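PDB 4J20: cytochrome c-555 from Chlorobium tepidum, which transfers electrons as a basic monoheme c-type cytochrome of green photosynthetic bacteria, although its role in bacterial photosynthesis is not established. Local coordinates for residues 7-10 against 11-15; 30-33 against 34-37. The protein carries 2 engineered substitutions. All coordinates share one frame; numbering follows the deposited sequence.

Overall arrangement
Two local contacts illustrate how a small cytochrome c brings helices up to its heme. Contact 1 lies within the N-terminal helix 5-15 and is partly buried: Tyr-12 and Gly-8 are buried, whereas a lysine-aspartate pair lies on the solvent side. Contact 2 is nearer the surface and takes in the start of helix 33-40, with Trp-36 as its one buried residue. Mid-helix backbone bonds and a salt bridge carry the first; a side-chain cap carries the second. The two contacts lie on different helices, yet each touches the heme, and they meet where Tyr-12 OH packs against Val-30 CG2, 3.3 Å apart.

Contact 1. Residues 7-10 against 11-15; sequences AGKA and TYDAS. With HEB (heme b/c), chain I.
The carboxylate of Asp-13 is met by Lys-9 in two ways: Lys-9 O stands over its central carbon, 3.2 Å from Asp-13 CG, while the ammonium group reaches one of its oxygens. The other flat group, the Tyr-12 ring, leads away from residues 7-10 into the protein, where it meets the ring of Tyr-82 with the planes at about 45° and also touches Ala-17 and His-20. The Lys-9 and Asp-13 pair is an i to i+4 pairing on helix 5-15, the N-terminal helix of the cytochrome c fold, which packs against the C-terminal helix 73-85. In the salt bridge, Lys-9 NZ lies 2.8 Å from Asp-13 OD2, which receives it on its syn lone pair, the side of the other carboxylate oxygen. The lysine runs out extended and turns only at its last torsion (chi4 -74°), which folds the amine back over the next helical turn; its methylenes meet the carboxylate on the way, with Lys-9 CG 3.6 Å from Asp-13 OD2. Beneath the pair the backbone is regular. Tyr-12 N donates to Gly-8 O at 2.8 Å, and Asp-13 N to Lys-9 O at the same length of 2.8 Å. The bond from Ala-14 N to Ala-10 O is longer, 3.2 Å, as the helix nears its end at Ser-15, whose carbonyl touches the heme just ahead of Cys-16, predicted to be one of the covalent attachment sites of the heme. Along another side of the helix, one water joins successive turns: it donates to Ala-7 O and lies 2.6 Å from Thr-11 OG1.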
loop_
_atom_site.group_PDB
_atom_site.type_symbol
_atom_site.label_atom_id
_atom_site.label_comp_id
_atom_site.label_asym_id
_atom_site.label_seq_id
_atom_site.Cartn_x
_atom_site.Cartn_y
_atom_site.Cartn_z
ATOM N N ALA A 7 -5.363 -1.805 12.669
ATOM C CA ALA A 7 -6.325 -0.758 12.283
ATOM C C ALA A 7 -6.208 -0.521 10.784
ATOM O O ALA A 7 -7.236 -0.275 10.102
ATOM C CB ALA A 7 -6.020 0.475 12.986
ATOM N N GLY A 8 -5.012 -0.694 10.218
ATOM C CA GLY A 8 -4.794 -0.516 8.792
ATOM C C GLY A 8 -5.600 -1.469 7.954
ATOM O O GLY A 8 -5.928 -1.119 6.791
ATOM N N LYS A 9 -5.933 -2.649 8.446
ATOM C CA LYS A 9 -6.674 -3.606 7.635
ATOM C C LYS A 9 -8.028 -3.073 7.243
ATOM O O LYS A 9 -8.474 -3.351 6.119
ATOM C CB LYS A 9 -6.852 -4.909 8.377
ATOM C CG LYS A 9 -7.442 -5.998 7.466
ATOM C CD LYS A 9 -7.528 -7.325 8.167
ATOM C CE LYS A 9 -8.277 -8.364 7.318
ATOM N NZ LYS A 9 -9.725 -8.058 7.340
ATOM N N ALA A 10 -8.655 -2.255 8.077
ATOM C CA ALA A 10 -9.953 -1.723 7.696
ATOM C C ALA A 10 -9.806 -0.834 6.460
ATOM O O ALA A 10 -10.649 -0.889 5.530
ATOM C CB ALA A 10 -10.597 -0.925 8.849
ATOM N N THR A 11 -8.765 0.002 6.423
ATOM C CA THR A 11 -8.546 0.873 5.275
ATOM C C THR A 11 -8.148 0.037 4.071
ATOM O O THR A 11 -8.622 0.264 2.966
ATOM C CB THR A 11 -7.514 1.954 5.581
ATOM O OG1 THR A 11 -8.078 2.849 6.545
ATOM C CG2 THR A 11 -7.167 2.755 4.371
ATOM N N TYR A 12 -7.281 -0.942 4.289
ATOM C CA TYR A 12 -6.834 -1.781 3.188
ATOM C C TYR A 12 -8.049 -2.451 2.545
ATOM O O TYR A 12 -8.203 -2.434 1.300
ATOM C CB TYR A 12 -5.873 -2.869 3.696
ATOM C CG TYR A 12 -5.558 -3.859 2.599
ATOM C CD1 TYR A 12 -4.697 -3.501 1.563
ATOM C CD2 TYR A 12 -6.171 -5.095 2.530
ATOM C CE1 TYR A 12 -4.456 -4.363 0.485
ATOM C CE2 TYR A 12 -5.938 -5.944 1.443
ATOM C CZ TYR A 12 -5.092 -5.545 0.441
ATOM O OH TYR A 12 -4.850 -6.372 -0.652
ATOM N N ASP A 13 -8.902 -3.071 3.338
ATOM C CA ASP A 13 -10.028 -3.791 2.792
ATOM C C ASP A 13 -10.943 -2.879 1.989
ATOM O O ASP A 13 -11.449 -3.272 0.906
ATOM C CB ASP A 13 -10.849 -4.441 3.906
ATOM C CG ASP A 13 -10.160 -5.636 4.540
ATOM O OD1 ASP A 13 -9.194 -6.200 3.966
ATOM O OD2 ASP A 13 -10.593 -5.985 5.669
ATOM N N ALA A 14 -11.177 -1.669 2.480
ATOM C CA ALA A 14 -12.145 -0.784 1.844
ATOM C C ALA A 14 -11.596 0.016 0.671
ATOM O O ALA A 14 -12.361 0.352 -0.247
ATOM C CB ALA A 14 -12.712 0.159 2.868
ATOM N N SER A 15 -10.290 0.283 0.661
ATOM C CA SER A 15 -9.756 1.276 -0.255
ATOM C C SER A 15 -8.576 0.783 -1.089
ATOM O O SER A 15 -8.146 1.528 -1.985
ATOM C CB SER A 15 -9.332 2.534 0.506
ATOM O OG SER A 15 -10.462 3.192 1.068
HETATM FE FE HEB I . -1.353 0.846 -4.498
HETATM C CHA HEB I . 1.838 0.391 -5.573
HETATM C CHB HEB I . -0.241 0.990 -1.256
HETATM C CHC HEB I . -4.511 1.476 -3.428
HETATM C CHD HEB I . -2.509 0.425 -7.672
HETATM N NA HEB I . 0.445 0.739 -3.597
HETATM C C1A HEB I . 1.674 0.507 -4.220
HETATM C C2A HEB I . 2.687 0.424 -3.203
HETATM C C3A HEB I . 2.095 0.563 -2.022
HETATM C C4A HEB I . 0.698 0.762 -2.249
HETATM C CMA HEB I . 2.743 0.545 -0.646
HETATM C CAA HEB I . 4.162 0.155 -3.501
HETATM C CBA HEB I . 4.991 1.439 -3.411
HETATM C CGA HEB I . 6.444 1.275 -3.782
HETATM O O1A HEB I . 6.879 0.188 -4.264
HETATM O O2A HEB I . 7.164 2.296 -3.635
HETATM N NB HEB I . -2.214 1.154 -2.706
HETATM C C1B HEB I . -1.579 1.217 -1.467
HETATM C C2B HEB I . -2.520 1.589 -0.453
HETATM C C3B HEB I . -3.720 1.702 -1.049
HETATM C C4B HEB I . -3.555 1.455 -2.462
HETATM C CMB HEB I . -2.135 1.685 1.001
HETATM C CAB HEB I . -5.064 2.048 -0.457
HETATM C CBB HEB I . -5.044 3.333 0.384
HETATM N NC HEB I . -3.139 0.893 -5.384
HETATM C C1C HEB I . -4.338 1.205 -4.765
HETATM C C2C HEB I . -5.405 1.196 -5.736
HETATM C C3C HEB I . -4.857 0.840 -6.904
HETATM C C4C HEB I . -3.454 0.701 -6.721
HETATM C CMC HEB I . -6.872 1.402 -5.361
HETATM C CAC HEB I . -5.545 0.596 -8.243
HETATM C CBC HEB I . -6.365 1.752 -8.813
HETATM N ND HEB I . -0.490 0.488 -6.281
HETATM C C1D HEB I . -1.155 0.358 -7.494
HETATM C C2D HEB I . -0.233 0.071 -8.538
HETATM C C3D HEB I . 1.072 0.058 -7.915
HETATM C C4D HEB I . 0.848 0.320 -6.519
HETATM C CMD HEB I . -0.508 -0.153 -10.004
HETATM C CAD HEB I . 2.410 -0.216 -8.579
HETATM C CBD HEB I . 3.058 1.034 -9.219
HETATM C CGD HEB I . 4.368 0.697 -9.817
HETATM O O1D HEB I . 5.269 0.301 -9.061
HETATM O O2D HEB I . 4.522 0.758 -11.012
HETATM O O HOH W 1 -7.672 2.408 9.107
#

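Contact 2. Residues 30-33 against 34-37; sequences VGDK and AAWA. With HEB (heme b/c), chain I.
Lys-33 O is gripped by two amides of the following turn: Ala-37 N donates to it at 2.9 Å, and Trp-36 N adds a weak second bond at 3.3 Å. Trp-36 N gives its better bond to Asp-32 O, 3.1 Å away, so this one N-H is shared between consecutive carbonyls as helix 33-40 begins. Asp-32 is the N-cap residue. With its CG anti to the backbone N (chi1 179°), the carboxylate swings over the first turn and Asp-32 OD1 accepts from Ala-35 N at 3.1 Å, the donor coming from above the carboxylate plane, 61° out of it. The methyl of Ala-35 packs against the same group, 3.5 Å from Asp-32 CG. The Trp-36 ring then carries the contact inward. Asp-32 O lies at its edge, 3.2 Å from Trp-36 CD1, and on the six-membered ring Trp-36 CH2 approaches the heme methyl CMA to 3.7 Å, again at the edge. NE1 makes a weak hydrogen bond to Lys-29 O, while Pro-28 and Met-83 also touch the indole. Val-30, beside it, is joined through its backbone to His-20, the predicted axial ligand. An alanine in place of Trp-36 would remove the indole and would probably leave the heme methyl CMA without this neighbour and Lys-29 O without its weak donor. A negative side chain at the N-cap is likely to suit the positive end of the helix dipole, and the turn it caps presents a largely apolar ring to the porphyrin rim.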
loop_
_atom_site.group_PDB
_atom_site.type_symbol
_atom_site.label_atom_id
_atom_site.label_comp_id
_atom_site.label_asym_id
_atom_site.label_seq_id
_atom_site.Cartn_x
_atom_site.Cartn_y
_atom_site.Cartn_z
ATOM N N VAL A 30 -0.852 -8.313 -2.661
ATOM C CA VAL A 30 -0.528 -8.616 -1.259
ATOM C C VAL A 30 -0.294 -10.123 -1.114
ATOM O O VAL A 30 -1.058 -10.938 -1.615
ATOM C CB VAL A 30 -1.614 -8.087 -0.311
ATOM C CG1 VAL A 30 -1.397 -8.587 1.102
ATOM C CG2 VAL A 30 -1.560 -6.564 -0.308
ATOM N N GLY A 31 0.846 -10.440 -0.487
ATOM C CA GLY A 31 1.284 -11.821 -0.356
ATOM C C GLY A 31 2.231 -12.309 -1.414
ATOM O O GLY A 31 2.763 -13.402 -1.284
ATOM N N ASP A 32 2.453 -11.516 -2.465
ATOM C CA ASP A 32 3.377 -11.863 -3.552
ATOM C C ASP A 32 4.784 -11.448 -3.153
ATOM O O ASP A 32 5.158 -10.282 -3.218
ATOM C CB ASP A 32 2.917 -11.207 -4.876
ATOM C CG ASP A 32 3.825 -11.481 -6.054
ATOM O OD1 ASP A 32 5.005 -11.878 -5.883
ATOM O OD2 ASP A 32 3.323 -11.247 -7.183
ATOM N N LYS A 33 5.553 -12.412 -2.653
ATOM C CA LYS A 33 6.830 -12.132 -2.022
ATOM C C LYS A 33 7.846 -11.502 -2.977
ATOM O O LYS A 33 8.569 -10.567 -2.602
ATOM C CB LYS A 33 7.413 -13.405 -1.407
ATOM C CG LYS A 33 6.566 -14.003 -0.255
ATOM C CD LYS A 33 6.899 -15.548 -0.031
ATOM C CE LYS A 33 8.320 -15.811 0.035
ATOM N NZ LYS A 33 8.469 -17.145 0.649
ATOM N N ALA A 34 7.926 -12.001 -4.207
ATOM C CA ALA A 34 8.908 -11.477 -5.159
ATOM C C ALA A 34 8.542 -10.072 -5.549
ATOM O O ALA A 34 9.429 -9.234 -5.736
ATOM C CB ALA A 34 9.042 -12.384 -6.389
ATOM N N ALA A 35 7.260 -9.797 -5.684
ATOM C CA ALA A 35 6.833 -8.446 -6.095
ATOM C C ALA A 35 7.192 -7.468 -4.980
ATOM O O ALA A 35 7.585 -6.304 -5.243
ATOM C CB ALA A 35 5.364 -8.392 -6.357
ATOM N N TRP A 36 7.024 -7.882 -3.724
ATOM C CA TRP A 36 7.191 -6.975 -2.607
ATOM C C TRP A 36 8.634 -6.836 -2.116
ATOM O O TRP A 36 8.930 -5.829 -1.471
ATOM C CB TRP A 36 6.225 -7.309 -1.460
ATOM C CG TRP A 36 4.863 -6.790 -1.775
ATOM C CD1 TRP A 36 3.828 -7.470 -2.359
ATOM C CD2 TRP A 36 4.404 -5.442 -1.562
ATOM N NE1 TRP A 36 2.743 -6.624 -2.527
ATOM C CE2 TRP A 36 3.073 -5.372 -2.030
ATOM C CE3 TRP A 36 4.995 -4.314 -0.990
ATOM C CZ2 TRP A 36 2.339 -4.194 -1.984
ATOM C CZ3 TRP A 36 4.273 -3.128 -0.961
ATOM C CH2 TRP A 36 2.954 -3.077 -1.444
ATOM N N ALA A 37 9.518 -7.790 -2.355
ATOM C CA ALA A 37 10.816 -7.729 -1.691
ATOM C C ALA A 37 11.600 -6.417 -1.951
ATOM O O ALA A 37 12.093 -5.828 -0.994
ATOM C CB ALA A 37 11.652 -8.990 -2.055
HETATM FE FE HEB I . -1.353 0.846 -4.498
HETATM C CHA HEB I . 1.838 0.391 -5.573
HETATM C CHB HEB I . -0.241 0.990 -1.256
HETATM C CHC HEB I . -4.511 1.476 -3.428
HETATM C CHD HEB I . -2.509 0.425 -7.672
HETATM N NA HEB I . 0.445 0.739 -3.597
HETATM C C1A HEB I . 1.674 0.507 -4.220
HETATM C C2A HEB I . 2.687 0.424 -3.203
HETATM C C3A HEB I . 2.095 0.563 -2.022
HETATM C C4A HEB I . 0.698 0.762 -2.249
HETATM C CMA HEB I . 2.743 0.545 -0.646
HETATM C CAA HEB I . 4.162 0.155 -3.501
HETATM C CBA HEB I . 4.991 1.439 -3.411
HETATM C CGA HEB I . 6.444 1.275 -3.782
HETATM O O1A HEB I . 6.879 0.188 -4.264
HETATM O O2A HEB I . 7.164 2.296 -3.635
HETATM N NB HEB I . -2.214 1.154 -2.706
HETATM C C1B HEB I . -1.579 1.217 -1.467
HETATM C C2B HEB I . -2.520 1.589 -0.453
HETATM C C3B HEB I . -3.720 1.702 -1.049
HETATM C C4B HEB I . -3.555 1.455 -2.462
HETATM C CMB HEB I . -2.135 1.685 1.001
HETATM C CAB HEB I . -5.064 2.048 -0.457
HETATM C CBB HEB I . -5.044 3.333 0.384
HETATM N NC HEB I . -3.139 0.893 -5.384
HETATM C C1C HEB I . -4.338 1.205 -4.765
HETATM C C2C HEB I . -5.405 1.196 -5.736
HETATM C C3C HEB I . -4.857 0.840 -6.904
HETATM C C4C HEB I . -3.454 0.701 -6.721
HETATM C CMC HEB I . -6.872 1.402 -5.361
HETATM C CAC HEB I . -5.545 0.596 -8.243
HETATM C CBC HEB I . -6.365 1.752 -8.813
HETATM N ND HEB I . -0.490 0.488 -6.281
HETATM C C1D HEB I . -1.155 0.358 -7.494
HETATM C C2D HEB I . -0.233 0.071 -8.538
HETATM C C3D HEB I . 1.072 0.058 -7.915
HETATM C C4D HEB I . 0.848 0.320 -6.519
HETATM C CMD HEB I . -0.508 -0.153 -10.004
HETATM C CAD HEB I . 2.410 -0.216 -8.579
HETATM C CBD HEB I . 3.058 1.034 -9.219
HETATM C CGD HEB I . 4.368 0.697 -9.817
HETATM O O1D HEB I . 5.269 0.301 -9.061
HETATM O O2D HEB I . 4.522 0.758 -11.012
#